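Local atomic coordinates of peptidoglycan-recognition protein LC (Drosophila melanogaster, PDB entry 2F2L), a protein that activates the imd/Relish immune pathway in response to Gram-negative peptidoglycan, its extracellular amidase-like domain being the part described here. Residues 25-30 with 136-141; 31-36 with 148-153; 109-114 with 154-159. All coordinates share one frame; numbering follows the deposited sequence.

Contact 1. Residues 25-30 with 136-141; sequences GLVIAL and YRFTAS
F138 lies across V27 and A29, three apolar side chains on one face of a parallel strand pair. The phenyl group swings away from its backbone N (chi1 -174°), which brings the CD1 side of the ring edge-on to the V27 carbonyl: CD1 comes 3.3 Å from V27 O, near the plane of the ring, and CE1 meets A29 CB obliquely at 3.8 Å. V27 CG1 meets the same two ring atoms, CD1 and CE1, with CG1 to F138 CD1 being 3.8 Å, while its other branch, CG2, turns towards the Y136 ring.

On the reverse face L26 CD1 touches both T139 CG2, at 3.8 Å, and the aliphatic CG and CD of R137. Further along, I28 CG2 and L30 CG both close on S141 CB, where the strand passes into helix 141-144. The S141 hydroxyl has its main partner in Y157 OH.

Five backbone bonds hold 25-30 and 136-141 in register, running from R137 N to G25 O (2.9 Å) up to S141 N to A29 O (3.0 Å). The two strands run in the same direction with a crossing angle of -23°. Helix 113-128 lies over the V27 and F138 face and helix 141-144 under the L26 and T139 face. This is the parallel edge of the mixed sheet in a PGRP domain of the amidase type 2 family, sandwiched between helices.

Contact 2. Residues 31-36 with 148-153; sequences PTNSEN and VTDFKA. With NAG (2-acetamido-2-deoxy-beta-D-glucopyranose), chain C.
P31 packs its ring against the turn formed by residues 150-153, and this is the close-fitting half of the contact. Its CG rests 3.6 Å from D150 O and 3.9 Å from A153 CB, while CD sits 3.9 Å from F151 O, so CG and CD meet two carbonyl oxygens, and CG also a methyl group. P31, F151 and A153 are buried, whereas D150 is exposed. The CA-CB bond of F151 points away from 31-36, with V148 CG1 over one face of its ring, and F151 O is hydrogen-bonded to Y157 OH.

Two residues on, the contact turns polar and wet. N33 adopts a left-handed backbone conformation (phi 53°, psi 30°), and its amide reaches across to give one hydrogen bond, ND2 to D150 O, of 2.8 Å. The acceptor lies nearly in the amide plane, but the bond is bent, with an N-H...O angle of 137°. The other end of the amide is linked through solvent: two waters lie between N33 OD1 and K152 O, the first 2.8 Å from OD1 and the second 2.7 Å from K152 O.

Beyond N33 the chain departs from 148-153, and N36 ND2 carries the covalently linked NAG sugar. The loop leaving strand 24-31, the strand next to the sheet edge, thus meets a single 3-10 turn, 149-151, ahead of helix 154-158, beside an N-glycosylation site of the PGRP domain.

Contact 3. Residues 109-114 with 154-159; sequences IQPSAK and DALYAS
The extended backbone of 109-111 passes alongside the first turn of helix 154-158, its closest CA pair being Q110 and A155 at 5.1 Å. The A155 methyl group points at the extended chain and meets I109 O at 3.2 Å. P111 carries most of the remaining packing. Its ring wedges between L156 and S159, with CG 3.9 Å from L156 CD1 and CD 3.6 Å from S159 OG, and it crosses the leucine side chain at about a right angle. L156 offers this branch with its CG swung opposite the backbone N (chi1 171°). While lying against the proline ring, the S159 hydroxyl turns back to the preceding turn and donates to A155 O at 2.8 Å, in the carbonyl plane, so its proton is used within the segment. Q110 adds a looser touch through CG. After P111 the chain turns into helix 113-128, where S112 is the N-cap, and L116 of that helix touches both P111 and S159. F106, in the loop that follows strand 98-102, packs on P111 and L156, so the short helix 154-158 packs against both this loop and the start of helix 113-128, with P111 at the junction.

Overall arrangement
From the N terminus, strand 24-31 supplies the first segment of contact 1, and the loop it runs into before helix 40-57 supplies that of contact 2. The chain then builds helix 40-57 and strands 67-69, 75-77 and 98-102 before reaching 109-114. Helix 113-128 leads to strand 136-140, where contact 1 closes a loop of 105 residues; contact 2 closes one of 111, and contact 3 one of 39. All three loops cross, since their segments alternate along the chain. The Y157 hydroxyl joins the three, tying the sheet edge and 148-153 to the last helix.

Contact 1. Residues 25-30 with 136-141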
loop_
_atom_site.group_PDB
_atom_site.type_symbol
_atom_site.label_atom_id
_atom_site.label_comp_id
_atom_site.label_asym_id
_atom_site.label_seq_id
_atom_site.Cartn_x
_atom_site.Cartn_y
_atom_site.Cartn_z
ATOM N N GLY A 25 -27.428 4.704 -9.232
ATOM C CA GLY A 25 -27.920 4.688 -10.611
ATOM C C GLY A 25 -26.846 5.061 -11.618
ATOM O O GLY A 25 -27.088 5.075 -12.828
ATOM N N LEU A 26 -25.648 5.340 -11.115
ATOM C CA LEU A 26 -24.571 5.870 -11.947
ATOM C C LEU A 26 -23.215 5.235 -11.618
ATOM O O LEU A 26 -22.807 5.179 -10.454
ATOM C CB LEU A 26 -24.491 7.377 -11.754
ATOM C CG LEU A 26 -23.452 8.140 -12.576
ATOM C CD1 LEU A 26 -23.757 8.037 -14.048
ATOM C CD2 LEU A 26 -23.426 9.594 -12.135
ATOM N N VAL A 27 -22.523 4.771 -12.649
ATOM C CA VAL A 27 -21.165 4.245 -12.524
ATOM C C VAL A 27 -20.275 5.058 -13.455
ATOM O O VAL A 27 -20.627 5.264 -14.627
ATOM C CB VAL A 27 -21.101 2.735 -12.879
ATOM C CG1 VAL A 27 -19.675 2.191 -12.734
ATOM C CG2 VAL A 27 -22.049 1.965 -12.002
ATOM N N ILE A 28 -19.138 5.538 -12.942
ATOM C CA ILE A 28 -18.270 6.469 -13.679
ATOM C C ILE A 28 -16.900 5.859 -13.955
ATOM O O ILE A 28 -16.227 5.336 -13.035
ATOM C CB ILE A 28 -18.085 7.789 -12.899
ATOM C CG1 ILE A 28 -19.434 8.501 -12.736
ATOM C CG2 ILE A 28 -17.125 8.727 -13.619
ATOM C CD1 ILE A 28 -19.438 9.547 -11.642
ATOM N N ALA A 29 -16.481 5.925 -15.219
ATOM C CA ALA A 29 -15.174 5.414 -15.616
ATOM C C ALA A 29 -14.144 6.543 -15.633
ATOM O O ALA A 29 -14.455 7.670 -16.009
ATOM C CB ALA A 29 -15.249 4.719 -16.960
ATOM N N LEU A 30 -12.939 6.239 -15.169
ATOM C CA LEU A 30 -11.856 7.209 -15.118
ATOM C C LEU A 30 -10.515 6.520 -15.409
ATOM O O LEU A 30 -10.346 5.340 -15.118
ATOM C CB LEU A 30 -11.758 7.888 -13.741
ATOM C CG LEU A 30 -12.988 8.485 -13.060
ATOM C CD1 LEU A 30 -13.597 7.507 -12.073
ATOM C CD2 LEU A 30 -12.617 9.765 -12.343
ATOM N N TYR A 136 -28.979 1.196 -14.408
ATOM C CA TYR A 136 -27.865 2.136 -14.232
ATOM C C TYR A 136 -27.388 2.732 -15.551
ATOM O O TYR A 136 -27.498 2.117 -16.615
ATOM C CB TYR A 136 -26.663 1.465 -13.563
ATOM C CG TYR A 136 -25.985 0.403 -14.410
ATOM C CD1 TYR A 136 -24.866 0.702 -15.177
ATOM C CD2 TYR A 136 -26.464 -0.911 -14.438
ATOM C CE1 TYR A 136 -24.253 -0.266 -15.961
ATOM C CE2 TYR A 136 -25.854 -1.884 -15.215
ATOM C CZ TYR A 136 -24.749 -1.559 -15.978
ATOM O OH TYR A 136 -24.131 -2.539 -16.740
ATOM N N ARG A 137 -26.819 3.923 -15.439
ATOM C CA ARG A 137 -26.038 4.526 -16.492
ATOM C C ARG A 137 -24.532 4.353 -16.186
ATOM O O ARG A 137 -24.080 4.575 -15.052
ATOM C CB ARG A 137 -26.429 5.999 -16.580
ATOM C CG ARG A 137 -25.494 6.865 -17.356
ATOM C CD ARG A 137 -25.969 8.323 -17.304
ATOM N NE ARG A 137 -25.067 9.199 -18.047
ATOM C CZ ARG A 137 -25.016 10.519 -17.937
ATOM N NH1 ARG A 137 -25.795 11.161 -17.068
ATOM N NH2 ARG A 137 -24.149 11.192 -18.690
ATOM N N PHE A 138 -23.772 3.934 -17.198
ATOM C CA PHE A 138 -22.304 3.851 -17.134
ATOM C C PHE A 138 -21.797 4.975 -18.039
ATOM O O PHE A 138 -22.213 5.083 -19.201
ATOM C CB PHE A 138 -21.861 2.463 -17.612
ATOM C CG PHE A 138 -20.372 2.162 -17.473
ATOM C CD1 PHE A 138 -19.586 2.738 -16.478
ATOM C CD2 PHE A 138 -19.781 1.240 -18.326
ATOM C CE1 PHE A 138 -18.229 2.436 -16.371
ATOM C CE2 PHE A 138 -18.417 0.930 -18.225
ATOM C CZ PHE A 138 -17.643 1.523 -17.233
ATOM N N THR A 139 -20.956 5.858 -17.511
ATOM C CA THR A 139 -20.485 7.005 -18.301
ATOM C C THR A 139 -19.044 7.384 -18.017
ATOM O O THR A 139 -18.432 6.874 -17.089
ATOM C CB THR A 139 -21.383 8.247 -18.106
ATOM O OG1 THR A 139 -21.079 9.225 -19.113
ATOM C CG2 THR A 139 -21.204 8.858 -16.768
ATOM N N ALA A 140 -18.525 8.286 -18.845
ATOM C CA ALA A 140 -17.183 8.805 -18.712
ATOM C C ALA A 140 -17.182 9.980 -17.773
ATOM O O ALA A 140 -18.048 10.876 -17.851
ATOM C CB ALA A 140 -16.641 9.228 -20.069
ATOM N N SER A 141 -16.189 9.986 -16.893
ATOM C CA SER A 141 -15.924 11.136 -16.054
ATOM C C SER A 141 -15.777 12.413 -16.879
ATOM O O SER A 141 -16.193 13.481 -16.441
ATOM C CB SER A 141 -14.682 10.894 -15.189
ATOM O OG SER A 141 -13.521 10.743 -15.982
#

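Contact 2. Residues 31-36 with 148-153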
loop_
_atom_site.group_PDB
_atom_site.type_symbol
_atom_site.label_atom_id
_atom_site.label_comp_id
_atom_site.label_asym_id
_atom_site.label_seq_id
_atom_site.Cartn_x
_atom_site.Cartn_y
_atom_site.Cartn_z
ATOM N N PRO A 31 -9.555 7.268 -15.970
ATOM C CA PRO A 31 -8.184 6.774 -16.063
ATOM C C PRO A 31 -7.422 7.075 -14.767
ATOM O O PRO A 31 -7.750 8.039 -14.074
ATOM C CB PRO A 31 -7.618 7.586 -17.226
ATOM C CG PRO A 31 -8.313 8.905 -17.088
ATOM C CD PRO A 31 -9.688 8.610 -16.551
ATOM N N THR A 32 -6.417 6.278 -14.430
ATOM C CA THR A 32 -5.585 6.628 -13.270
ATOM C C THR A 32 -4.487 7.618 -13.679
ATOM O O THR A 32 -3.905 8.300 -12.830
ATOM C CB THR A 32 -4.953 5.372 -12.585
ATOM O OG1 THR A 32 -4.156 4.645 -13.529
ATOM C CG2 THR A 32 -6.015 4.476 -12.028
ATOM N N ASN A 33 -4.208 7.684 -14.985
ATOM C CA ASN A 33 -3.057 8.412 -15.533
ATOM C C ASN A 33 -1.725 8.029 -14.903
ATOM O O ASN A 33 -0.801 8.833 -14.830
ATOM C CB ASN A 33 -3.295 9.930 -15.469
ATOM C CG ASN A 33 -4.460 10.361 -16.332
ATOM O OD1 ASN A 33 -4.619 9.864 -17.447
ATOM N ND2 ASN A 33 -5.295 11.275 -15.819
ATOM N N SER A 34 -1.627 6.778 -14.469
ATOM C CA SER A 34 -0.386 6.186 -14.035
ATOM C C SER A 34 0.085 5.304 -15.185
ATOM O O SER A 34 -0.675 5.058 -16.128
ATOM C CB SER A 34 -0.614 5.342 -12.777
ATOM O OG SER A 34 -1.408 4.194 -13.043
ATOM N N GLU A 35 1.322 4.825 -15.113
ATOM C CA GLU A 35 1.753 3.715 -15.960
ATOM C C GLU A 35 0.789 2.547 -15.792
ATOM O O GLU A 35 0.138 2.425 -14.761
ATOM C CB GLU A 35 3.171 3.269 -15.599
ATOM C CG GLU A 35 4.256 4.070 -16.301
ATOM C CD GLU A 35 5.605 3.975 -15.615
ATOM O OE1 GLU A 35 6.548 3.408 -16.212
ATOM O OE2 GLU A 35 5.724 4.475 -14.474
ATOM N N ASN A 36 0.681 1.704 -16.808
ATOM C CA ASN A 36 -0.243 0.580 -16.760
ATOM C C ASN A 36 0.412 -0.637 -16.083
ATOM O O ASN A 36 1.461 -0.511 -15.451
ATOM C CB ASN A 36 -0.798 0.271 -18.164
ATOM C CG ASN A 36 0.218 -0.367 -19.082
ATOM O OD1 ASN A 36 1.396 -0.475 -18.750
ATOM N ND2 ASN A 36 -0.245 -0.798 -20.260
ATOM N N VAL A 148 -12.155 19.065 -17.309
ATOM C CA VAL A 148 -11.109 18.471 -16.475
ATOM C C VAL A 148 -10.172 17.638 -17.341
ATOM O O VAL A 148 -10.569 16.637 -17.925
ATOM C CB VAL A 148 -11.688 17.634 -15.307
ATOM C CG1 VAL A 148 -10.564 17.112 -14.392
ATOM C CG2 VAL A 148 -12.662 18.471 -14.497
ATOM N N THR A 149 -8.926 18.087 -17.422
ATOM C CA THR A 149 -7.935 17.506 -18.313
ATOM C C THR A 149 -7.517 16.105 -17.882
ATOM O O THR A 149 -7.245 15.253 -18.732
ATOM C CB THR A 149 -6.700 18.397 -18.375
ATOM O OG1 THR A 149 -7.090 19.703 -18.815
ATOM C CG2 THR A 149 -5.669 17.833 -19.341
ATOM N N ASP A 150 -7.483 15.872 -16.566
ATOM C CA ASP A 150 -7.112 14.565 -16.021
ATOM C C ASP A 150 -8.175 13.485 -16.211
ATOM O O ASP A 150 -7.899 12.314 -15.959
ATOM C CB ASP A 150 -6.801 14.676 -14.526
ATOM C CG ASP A 150 -5.541 15.483 -14.246
ATOM O OD1 ASP A 150 -4.741 15.706 -15.188
ATOM O OD2 ASP A 150 -5.361 15.901 -13.083
ATOM N N PHE A 151 -9.381 13.871 -16.624
ATOM C CA PHE A 151 -10.442 12.897 -16.919
ATOM C C PHE A 151 -10.427 12.404 -18.371
ATOM O O PHE A 151 -11.165 11.466 -18.709
ATOM C CB PHE A 151 -11.828 13.493 -16.615
ATOM C CG PHE A 151 -12.122 13.699 -15.142
ATOM C CD1 PHE A 151 -11.417 13.030 -14.145
ATOM C CD2 PHE A 151 -13.168 14.534 -14.760
ATOM C CE1 PHE A 151 -11.728 13.221 -12.809
ATOM C CE2 PHE A 151 -13.476 14.725 -13.422
ATOM C CZ PHE A 151 -12.766 14.063 -12.452
ATOM N N LYS A 152 -9.602 13.028 -19.220
ATOM C CA LYS A 152 -9.575 12.705 -20.644
ATOM C C LYS A 152 -8.920 11.344 -20.883
ATOM O O LYS A 152 -7.835 11.061 -20.372
ATOM C CB LYS A 152 -8.870 13.805 -21.483
ATOM C CG LYS A 152 -9.636 15.153 -21.630
ATOM C CD LYS A 152 -11.126 14.965 -22.024
ATOM C CE LYS A 152 -11.833 16.272 -22.421
ATOM N NZ LYS A 152 -13.240 16.037 -22.968
ATOM N N ALA A 153 -9.599 10.516 -21.674
ATOM C CA ALA A 153 -9.152 9.171 -21.993
ATOM C C ALA A 153 -9.987 8.630 -23.144
ATOM O O ALA A 153 -10.723 7.665 -22.988
ATOM C CB ALA A 153 -9.279 8.270 -20.777
HETATM C C1 NAG C . 0.811 -1.246 -21.133
HETATM C C2 NAG C . 0.127 -2.246 -22.064
HETATM C C3 NAG C . 1.081 -2.634 -23.190
HETATM C C4 NAG C . 1.621 -1.381 -23.870
HETATM C C5 NAG C . 2.322 -0.540 -22.811
HETATM C C6 NAG C . 2.969 0.716 -23.398
HETATM C C7 NAG C . -1.450 -3.886 -21.049
HETATM C C8 NAG C . -2.593 -3.044 -21.480
HETATM N N2 NAG C . -0.221 -3.442 -21.300
HETATM O O3 NAG C . 0.421 -3.468 -24.115
HETATM O O4 NAG C . 2.509 -1.737 -24.912
HETATM O O5 NAG C . 1.349 -0.155 -21.851
HETATM O O6 NAG C . 1.983 1.535 -23.989
HETATM O O7 NAG C . -1.676 -4.960 -20.468
HETATM O O HOH W 1 -5.856 8.849 -19.766
HETATM O O HOH W 2 -5.845 12.140 -18.921
#

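Contact 3. Residues 109-114 with 154-159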
loop_
_atom_site.group_PDB
_atom_site.type_symbol
_atom_site.label_atom_id
_atom_site.label_comp_id
_atom_site.label_asym_id
_atom_site.label_seq_id
_atom_site.Cartn_x
_atom_site.Cartn_y
_atom_site.Cartn_z
ATOM N N ILE A 109 -3.998 4.992 -26.245
ATOM C CA ILE A 109 -3.830 3.566 -26.016
ATOM C C ILE A 109 -5.143 2.972 -25.508
ATOM O O ILE A 109 -5.799 3.556 -24.640
ATOM C CB ILE A 109 -2.710 3.308 -24.993
ATOM C CG1 ILE A 109 -1.376 3.829 -25.544
ATOM C CG2 ILE A 109 -2.632 1.811 -24.647
ATOM C CD1 ILE A 109 -0.283 3.987 -24.484
ATOM N N GLN A 110 -5.523 1.821 -26.057
ATOM C CA GLN A 110 -6.752 1.144 -25.644
ATOM C C GLN A 110 -6.513 0.298 -24.403
ATOM O O GLN A 110 -5.392 -0.176 -24.183
ATOM C CB GLN A 110 -7.275 0.252 -26.768
ATOM C CG GLN A 110 -7.719 1.028 -27.989
ATOM C CD GLN A 110 -8.208 0.134 -29.103
ATOM O OE1 GLN A 110 -7.505 -0.086 -30.092
ATOM N NE2 GLN A 110 -9.417 -0.392 -28.952
ATOM N N PRO A 111 -7.560 0.116 -23.576
ATOM C CA PRO A 111 -7.492 -0.876 -22.511
ATOM C C PRO A 111 -7.334 -2.273 -23.081
ATOM O O PRO A 111 -7.606 -2.488 -24.265
ATOM C CB PRO A 111 -8.853 -0.737 -21.807
ATOM C CG PRO A 111 -9.727 -0.045 -22.780
ATOM C CD PRO A 111 -8.841 0.846 -23.558
ATOM N N SER A 112 -6.891 -3.216 -22.260
ATOM C CA SER A 112 -6.717 -4.588 -22.734
ATOM C C SER A 112 -8.093 -5.250 -22.784
ATOM O O SER A 112 -9.026 -4.774 -22.157
ATOM C CB SER A 112 -5.771 -5.351 -21.812
ATOM O OG SER A 112 -6.349 -5.532 -20.536
ATOM N N ALA A 113 -8.222 -6.348 -23.523
ATOM C CA ALA A 113 -9.503 -7.057 -23.623
ATOM C C ALA A 113 -9.938 -7.593 -22.260
ATOM O O ALA A 113 -11.128 -7.749 -21.989
ATOM C CB ALA A 113 -9.406 -8.195 -24.636
ATOM N N LYS A 114 -8.952 -7.897 -21.420
ATOM C CA LYS A 114 -9.189 -8.330 -20.046
ATOM C C LYS A 114 -9.880 -7.228 -19.242
ATOM O O LYS A 114 -10.876 -7.476 -18.562
ATOM C CB LYS A 114 -7.868 -8.681 -19.363
ATOM C CG LYS A 114 -7.055 -9.805 -20.009
ATOM C CD LYS A 114 -5.600 -9.725 -19.549
ATOM C CE LYS A 114 -4.801 -10.961 -19.905
ATOM N NZ LYS A 114 -3.417 -10.866 -19.360
ATOM N N ASP A 154 -9.855 9.272 -24.302
ATOM C CA ASP A 154 -10.666 8.965 -25.489
ATOM C C ASP A 154 -10.682 7.474 -25.837
ATOM O O ASP A 154 -11.734 6.927 -26.154
ATOM C CB ASP A 154 -10.164 9.769 -26.698
ATOM C CG ASP A 154 -10.580 11.235 -26.656
ATOM O OD1 ASP A 154 -11.218 11.656 -25.671
ATOM O OD2 ASP A 154 -10.282 11.973 -27.633
ATOM N N ALA A 155 -9.529 6.812 -25.765
ATOM C CA ALA A 155 -9.444 5.414 -26.191
ATOM C C ALA A 155 -10.127 4.463 -25.207
ATOM O O ALA A 155 -10.671 3.433 -25.603
ATOM C CB ALA A 155 -8.009 5.012 -26.440
ATOM N N LEU A 156 -10.111 4.808 -23.925
ATOM C CA LEU A 156 -10.838 4.035 -22.918
ATOM C C LEU A 156 -12.341 4.134 -23.170
ATOM O O LEU A 156 -13.024 3.110 -23.293
ATOM C CB LEU A 156 -10.506 4.536 -21.498
ATOM C CG LEU A 156 -11.330 3.984 -20.332
ATOM C CD1 LEU A 156 -11.111 2.489 -20.173
ATOM C CD2 LEU A 156 -10.997 4.714 -19.043
ATOM N N TYR A 157 -12.847 5.361 -23.272
ATOM C CA TYR A 157 -14.295 5.578 -23.345
ATOM C C TYR A 157 -14.911 5.067 -24.650
ATOM O O TYR A 157 -16.043 4.598 -24.650
ATOM C CB TYR A 157 -14.633 7.054 -23.149
ATOM C CG TYR A 157 -14.051 7.634 -21.874
ATOM C CD1 TYR A 157 -14.190 6.969 -20.656
ATOM C CD2 TYR A 157 -13.373 8.853 -21.882
ATOM C CE1 TYR A 157 -13.680 7.499 -19.487
ATOM C CE2 TYR A 157 -12.839 9.384 -20.711
ATOM C CZ TYR A 157 -12.998 8.700 -19.522
ATOM O OH TYR A 157 -12.478 9.213 -18.351
ATOM N N ALA A 158 -14.146 5.145 -25.739
ATOM C CA ALA A 158 -14.565 4.612 -27.042
ATOM C C ALA A 158 -14.814 3.105 -26.990
ATOM O O ALA A 158 -15.646 2.587 -27.729
ATOM C CB ALA A 158 -13.519 4.933 -28.103
ATOM N N SER A 159 -14.101 2.418 -26.094
ATOM C CA SER A 159 -14.252 0.970 -25.907
ATOM C C SER A 159 -15.605 0.555 -25.309
ATOM O O SER A 159 -16.016 -0.599 -25.457
ATOM C CB SER A 159 -13.105 0.431 -25.036
ATOM O OG SER A 159 -11.846 0.902 -25.517
#